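Local coordinates for protein P-granule scaffold (Caenorhabditis japonica, PDB 5W4A) that probably serves as a scaffold of P granules, the germ granules tied to mRNA repression, is probably RNA-associated, and pairs as a dimer through copies of its N-terminal domain, at residues Ala119-Lys131 with Leu141-Asn153. Sequence-based numbering, arbitrary orientation.
Sequences AKKKLNLMGRKAK and LAILIKTINSEEN
Gly127 and Ala142 mark the tightest point between segments 119-131 and 141-148 of helices 116-131 and 136-148; the segment axes run roughly antiparallel at 148° and approach to 8.1 Å, with the CA atoms of this pair 4.2 Å apart. Ala142 CB sits 3.2 Å from Gly127 O and also leans on the CB atoms of Ala130 and Lys131. The lack of a side chain on Gly127 makes room for Ile145 CG2, which, anti to its backbone N, turns onto Leu123 O and Leu123 CB; Ile145 CD1 rests 3.8 Å from Gly127 CA. Selenomethionine Met126 crosses Ile145 at about a right angle, bringing SE to CD1. Leu123 also packs on Leu108, Ile110 and Leu111, and Ile148 on Leu82 of helix 71-84, so this apolar seam continues into the domain.

At the polar end away from the loop, Asn149 slides past Lys120 in the opposite direction; its ND2 makes a weak, bent hydrogen bond to Lys120 O (3.2 Å, 134°), and its OD1 lies 3.1 Å from Lys120 CG. Lys120 runs extended beyond CG, which carries NZ out to a water that also lies by Ile148 O and Ser150 O. A second water accepts from Asn124 ND2 and Asn149 ND2. Along one edge of the interface, a third water links Asn124 O to Lys146 NZ, and Lys146 bends at its last torsion (chi4 -59°), setting NZ over Arg128 CG. On this edge too, Arg128 NH2 bonds to Thr158 OG1 and salt-bridges Glu189, and Lys131 NZ salt-bridges Glu162, all of the second subunit.

The hairpin thus closes through small residues and Ile145, with water doing much of the polar bridging; Asn149 OD1, covered by the Lys120 stem, has no hydrogen-bond partner.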
loop_
_atom_site.group_PDB
_atom_site.type_symbol
_atom_site.label_atom_id
_atom_site.label_comp_id
_atom_site.label_asym_id
_atom_site.label_seq_id
_atom_site.Cartn_x
_atom_site.Cartn_y
_atom_site.Cartn_z
ATOM N N ALA C 119 0.504 -21.512 -10.801
ATOM C CA ALA C 119 -0.627 -20.634 -10.521
ATOM C C ALA C 119 -0.196 -19.459 -9.656
ATOM O O ALA C 119 -0.580 -18.310 -9.914
ATOM C CB ALA C 119 -1.745 -21.413 -9.829
ATOM N N LYS C 120 0.604 -19.726 -8.619
ATOM C CA LYS C 120 1.008 -18.657 -7.714
ATOM C C LYS C 120 1.914 -17.636 -8.403
ATOM O O LYS C 120 1.854 -16.448 -8.074
ATOM C CB LYS C 120 1.680 -19.253 -6.474
ATOM C CG LYS C 120 0.690 -19.941 -5.512
ATOM C CD LYS C 120 1.333 -20.270 -4.165
ATOM C CE LYS C 120 0.299 -20.719 -3.149
ATOM N NZ LYS C 120 0.940 -21.225 -1.900
ATOM N N LYS C 121 2.740 -18.053 -9.369
ATOM C CA LYS C 121 3.541 -17.070 -10.103
ATOM C C LYS C 121 2.671 -16.240 -11.044
ATOM O O LYS C 121 2.863 -15.021 -11.165
ATOM C CB LYS C 121 4.660 -17.760 -10.886
ATOM C CG LYS C 121 5.440 -18.835 -10.124
ATOM C CD LYS C 121 5.773 -18.481 -8.665
ATOM C CE LYS C 121 6.983 -17.559 -8.560
ATOM N NZ LYS C 121 7.391 -17.321 -7.143
ATOM N N LYS C 122 1.720 -16.881 -11.736
ATOM C CA LYS C 122 0.775 -16.129 -12.557
ATOM C C LYS C 122 -0.041 -15.188 -11.692
ATOM O O LYS C 122 -0.281 -14.028 -12.064
ATOM C CB LYS C 122 -0.168 -17.071 -13.318
ATOM C CG LYS C 122 0.453 -17.727 -14.531
ATOM C CD LYS C 122 -0.562 -18.593 -15.273
ATOM C CE LYS C 122 0.132 -19.572 -16.219
ATOM N NZ LYS C 122 0.975 -20.558 -15.481
ATOM N N LEU C 123 -0.476 -15.668 -10.525
ATOM C CA LEU C 123 -1.243 -14.804 -9.639
ATOM C C LEU C 123 -0.385 -13.667 -9.113
ATOM O O LEU C 123 -0.877 -12.547 -8.968
ATOM C CB LEU C 123 -1.840 -15.596 -8.466
ATOM C CG LEU C 123 -3.092 -16.422 -8.793
ATOM C CD1 LEU C 123 -3.633 -17.065 -7.548
ATOM C CD2 LEU C 123 -4.177 -15.590 -9.455
ATOM N N ASN C 124 0.893 -13.935 -8.793
ATOM C CA ASN C 124 1.763 -12.866 -8.314
ATOM C C ASN C 124 1.762 -11.702 -9.304
ATOM O O ASN C 124 1.605 -10.541 -8.906
ATOM C CB ASN C 124 3.185 -13.400 -8.083
ATOM C CG ASN C 124 4.208 -12.295 -7.854
ATOM O OD1 ASN C 124 5.170 -12.135 -8.638
ATOM N ND2 ASN C 124 4.040 -11.558 -6.779
ATOM N N LEU C 125 1.921 -11.992 -10.603
ATOM C CA LEU C 125 1.935 -10.917 -11.592
ATOM C C LEU C 125 0.569 -10.234 -11.676
ATOM O O LEU C 125 0.472 -9.000 -11.803
ATOM C CB LEU C 125 2.367 -11.443 -12.970
ATOM C CG LEU C 125 3.815 -11.947 -13.057
ATOM C CD1 LEU C 125 4.103 -12.408 -14.487
ATOM C CD2 LEU C 125 4.850 -10.907 -12.608
HETATM N N MSE C 126 -0.503 -11.011 -11.559
HETATM C CA MSE C 126 -1.834 -10.457 -11.604
HETATM C C MSE C 126 -2.036 -9.491 -10.432
HETATM O O MSE C 126 -2.635 -8.416 -10.613
HETATM C CB MSE C 126 -2.899 -11.573 -11.560
HETATM C CG MSE C 126 -4.355 -11.070 -11.289
HETATM SE SE MSE C 126 -5.574 -12.600 -11.039
HETATM C CE MSE C 126 -4.933 -13.700 -12.535
ATOM N N GLY C 127 -1.579 -9.898 -9.242
ATOM C CA GLY C 127 -1.789 -9.078 -8.058
ATOM C C GLY C 127 -1.011 -7.784 -8.127
ATOM O O GLY C 127 -1.488 -6.741 -7.670
ATOM N N ARG C 128 0.191 -7.830 -8.701
ATOM C CA ARG C 128 0.998 -6.618 -8.813
ATOM C C ARG C 128 0.328 -5.601 -9.733
ATOM O O ARG C 128 0.304 -4.396 -9.436
ATOM C CB ARG C 128 2.409 -6.963 -9.316
ATOM C CG ARG C 128 3.258 -7.794 -8.331
ATOM C CD ARG C 128 4.590 -8.190 -8.936
ATOM N NE ARG C 128 5.433 -7.041 -9.232
ATOM C CZ ARG C 128 6.378 -6.563 -8.432
ATOM N NH1 ARG C 128 6.650 -7.141 -7.265
ATOM N NH2 ARG C 128 7.074 -5.506 -8.819
ATOM N N LYS C 129 -0.267 -6.061 -10.836
ATOM C CA LYS C 129 -0.986 -5.160 -11.719
ATOM C C LYS C 129 -2.278 -4.675 -11.075
ATOM O O LYS C 129 -2.648 -3.497 -11.223
ATOM C CB LYS C 129 -1.249 -5.848 -13.064
ATOM C CG LYS C 129 0.022 -5.994 -13.876
ATOM C CD LYS C 129 -0.217 -6.691 -15.221
ATOM C CE LYS C 129 -0.938 -5.776 -16.207
ATOM N NZ LYS C 129 -0.885 -6.305 -17.611
ATOM N N ALA C 130 -2.966 -5.554 -10.326
ATOM C CA ALA C 130 -4.216 -5.162 -9.667
ATOM C C ALA C 130 -3.994 -4.028 -8.680
ATOM O O ALA C 130 -4.811 -3.102 -8.592
ATOM C CB ALA C 130 -4.857 -6.350 -8.935
ATOM N N LYS C 131 -2.908 -4.092 -7.917
ATOM C CA LYS C 131 -2.666 -3.078 -6.903
ATOM C C LYS C 131 -2.522 -1.693 -7.515
ATOM O O LYS C 131 -2.855 -0.701 -6.871
ATOM C CB LYS C 131 -1.445 -3.439 -6.076
ATOM C CG LYS C 131 -1.293 -2.590 -4.842
ATOM C CD LYS C 131 -0.243 -3.139 -3.915
ATOM C CE LYS C 131 -0.299 -2.367 -2.614
ATOM N NZ LYS C 131 0.672 -2.876 -1.642
ATOM N N LEU C 141 -8.099 -7.532 -4.019
ATOM C CA LEU C 141 -7.595 -8.703 -4.737
ATOM C C LEU C 141 -6.071 -8.819 -4.628
ATOM O O LEU C 141 -5.538 -9.907 -4.359
ATOM C CB LEU C 141 -8.026 -8.620 -6.206
ATOM C CG LEU C 141 -7.416 -9.650 -7.151
ATOM C CD1 LEU C 141 -7.723 -11.075 -6.716
ATOM C CD2 LEU C 141 -7.956 -9.384 -8.518
ATOM N N ALA C 142 -5.364 -7.708 -4.827
ATOM C CA ALA C 142 -3.904 -7.718 -4.729
ATOM C C ALA C 142 -3.446 -8.155 -3.347
ATOM O O ALA C 142 -2.537 -8.981 -3.226
ATOM C CB ALA C 142 -3.364 -6.332 -5.071
ATOM N N ILE C 143 -4.062 -7.617 -2.291
ATOM C CA ILE C 143 -3.670 -7.987 -0.931
ATOM C C ILE C 143 -3.969 -9.463 -0.678
ATOM O O ILE C 143 -3.171 -10.174 -0.049
ATOM C CB ILE C 143 -4.357 -7.069 0.096
ATOM C CG1 ILE C 143 -3.780 -5.673 -0.012
ATOM C CG2 ILE C 143 -4.180 -7.615 1.543
ATOM C CD1 ILE C 143 -4.675 -4.623 0.655
ATOM N N LEU C 144 -5.127 -9.947 -1.137
ATOM C CA LEU C 144 -5.461 -11.364 -0.990
ATOM C C LEU C 144 -4.412 -12.260 -1.648
ATOM O O LEU C 144 -3.924 -13.226 -1.026
ATOM C CB LEU C 144 -6.846 -11.631 -1.579
ATOM C CG LEU C 144 -7.321 -13.066 -1.523
ATOM C CD1 LEU C 144 -7.405 -13.620 -0.099
ATOM C CD2 LEU C 144 -8.679 -13.163 -2.230
ATOM N N ILE C 145 -4.043 -11.942 -2.893
ATOM C CA ILE C 145 -3.025 -12.716 -3.609
ATOM C C ILE C 145 -1.698 -12.696 -2.847
ATOM O O ILE C 145 -1.040 -13.742 -2.674
ATOM C CB ILE C 145 -2.873 -12.197 -5.054
ATOM C CG1 ILE C 145 -4.063 -12.641 -5.896
ATOM C CG2 ILE C 145 -1.597 -12.755 -5.700
ATOM C CD1 ILE C 145 -4.181 -11.937 -7.212
ATOM N N LYS C 146 -1.276 -11.521 -2.374
ATOM C CA LYS C 146 0.004 -11.425 -1.687
ATOM C C LYS C 146 -0.020 -12.213 -0.389
ATOM O O LYS C 146 0.989 -12.819 -0.012
ATOM C CB LYS C 146 0.344 -9.953 -1.454
ATOM C CG LYS C 146 0.654 -9.226 -2.757
ATOM C CD LYS C 146 0.783 -7.738 -2.596
ATOM C CE LYS C 146 1.004 -6.994 -3.960
ATOM N NZ LYS C 146 2.246 -7.497 -4.641
ATOM N N THR C 147 -1.172 -12.241 0.287
ATOM C CA THR C 147 -1.338 -13.028 1.503
ATOM C C THR C 147 -1.258 -14.532 1.216
ATOM O O THR C 147 -0.524 -15.267 1.896
ATOM C CB THR C 147 -2.681 -12.647 2.137
ATOM O OG1 THR C 147 -2.627 -11.284 2.560
ATOM C CG2 THR C 147 -2.964 -13.521 3.370
ATOM N N ILE C 148 -1.977 -14.993 0.181
ATOM C CA ILE C 148 -1.979 -16.399 -0.235
ATOM C C ILE C 148 -0.565 -16.862 -0.586
ATOM O O ILE C 148 -0.159 -17.994 -0.264
ATOM C CB ILE C 148 -2.942 -16.585 -1.429
ATOM C CG1 ILE C 148 -4.398 -16.394 -0.974
ATOM C CG2 ILE C 148 -2.731 -17.951 -2.090
ATOM C CD1 ILE C 148 -5.335 -16.122 -2.157
ATOM N N ASN C 149 0.208 -15.999 -1.242
ATOM C CA ASN C 149 1.547 -16.353 -1.711
ATOM C C ASN C 149 2.606 -16.230 -0.628
ATOM O O ASN C 149 3.765 -16.600 -0.878
ATOM C CB ASN C 149 1.910 -15.479 -2.904
ATOM C CG ASN C 149 1.304 -15.985 -4.201
ATOM O OD1 ASN C 149 0.845 -17.123 -4.290
ATOM N ND2 ASN C 149 1.312 -15.138 -5.222
ATOM N N SER C 150 2.247 -15.727 0.552
ATOM C CA SER C 150 3.192 -15.610 1.656
ATOM C C SER C 150 3.500 -16.992 2.214
ATOM O O SER C 150 2.619 -17.844 2.330
ATOM C CB SER C 150 2.623 -14.730 2.764
ATOM O OG SER C 150 2.505 -13.403 2.316
ATOM N N GLU C 151 4.752 -17.220 2.572
ATOM C CA GLU C 151 5.113 -18.550 3.051
ATOM C C GLU C 151 5.172 -18.668 4.570
ATOM O O GLU C 151 4.775 -19.701 5.115
ATOM C CB GLU C 151 6.444 -18.992 2.428
ATOM C CG GLU C 151 6.293 -19.498 0.977
ATOM C CD GLU C 151 5.445 -20.773 0.863
ATOM O OE1 GLU C 151 5.344 -21.527 1.863
ATOM O OE2 GLU C 151 4.865 -21.008 -0.222
ATOM N N GLU C 152 5.637 -17.649 5.271
ATOM C CA GLU C 152 5.824 -17.677 6.712
ATOM C C GLU C 152 4.944 -16.604 7.344
ATOM O O GLU C 152 4.505 -15.666 6.670
ATOM C CB GLU C 152 7.301 -17.450 7.098
ATOM C CG GLU C 152 8.264 -18.495 6.533
ATOM C CD GLU C 152 7.864 -19.923 6.888
ATOM O OE1 GLU C 152 7.231 -20.135 7.951
ATOM O OE2 GLU C 152 8.176 -20.838 6.091
ATOM N N ASN C 153 4.713 -16.728 8.659
ATOM C CA ASN C 153 3.795 -15.804 9.336
ATOM C C ASN C 153 4.222 -14.344 9.211
ATOM O O ASN C 153 3.371 -13.462 9.091
ATOM C CB ASN C 153 3.669 -16.158 10.817
ATOM C CG ASN C 153 2.712 -17.287 11.070
ATOM O OD1 ASN C 153 2.098 -17.831 10.156
ATOM N ND2 ASN C 153 2.557 -17.630 12.338
HETATM O O HOH W 1 2.232 -19.642 0.055
HETATM O O HOH W 2 2.239 -12.295 -4.707
HETATM O O HOH W 3 1.248 -9.972 -6.144
#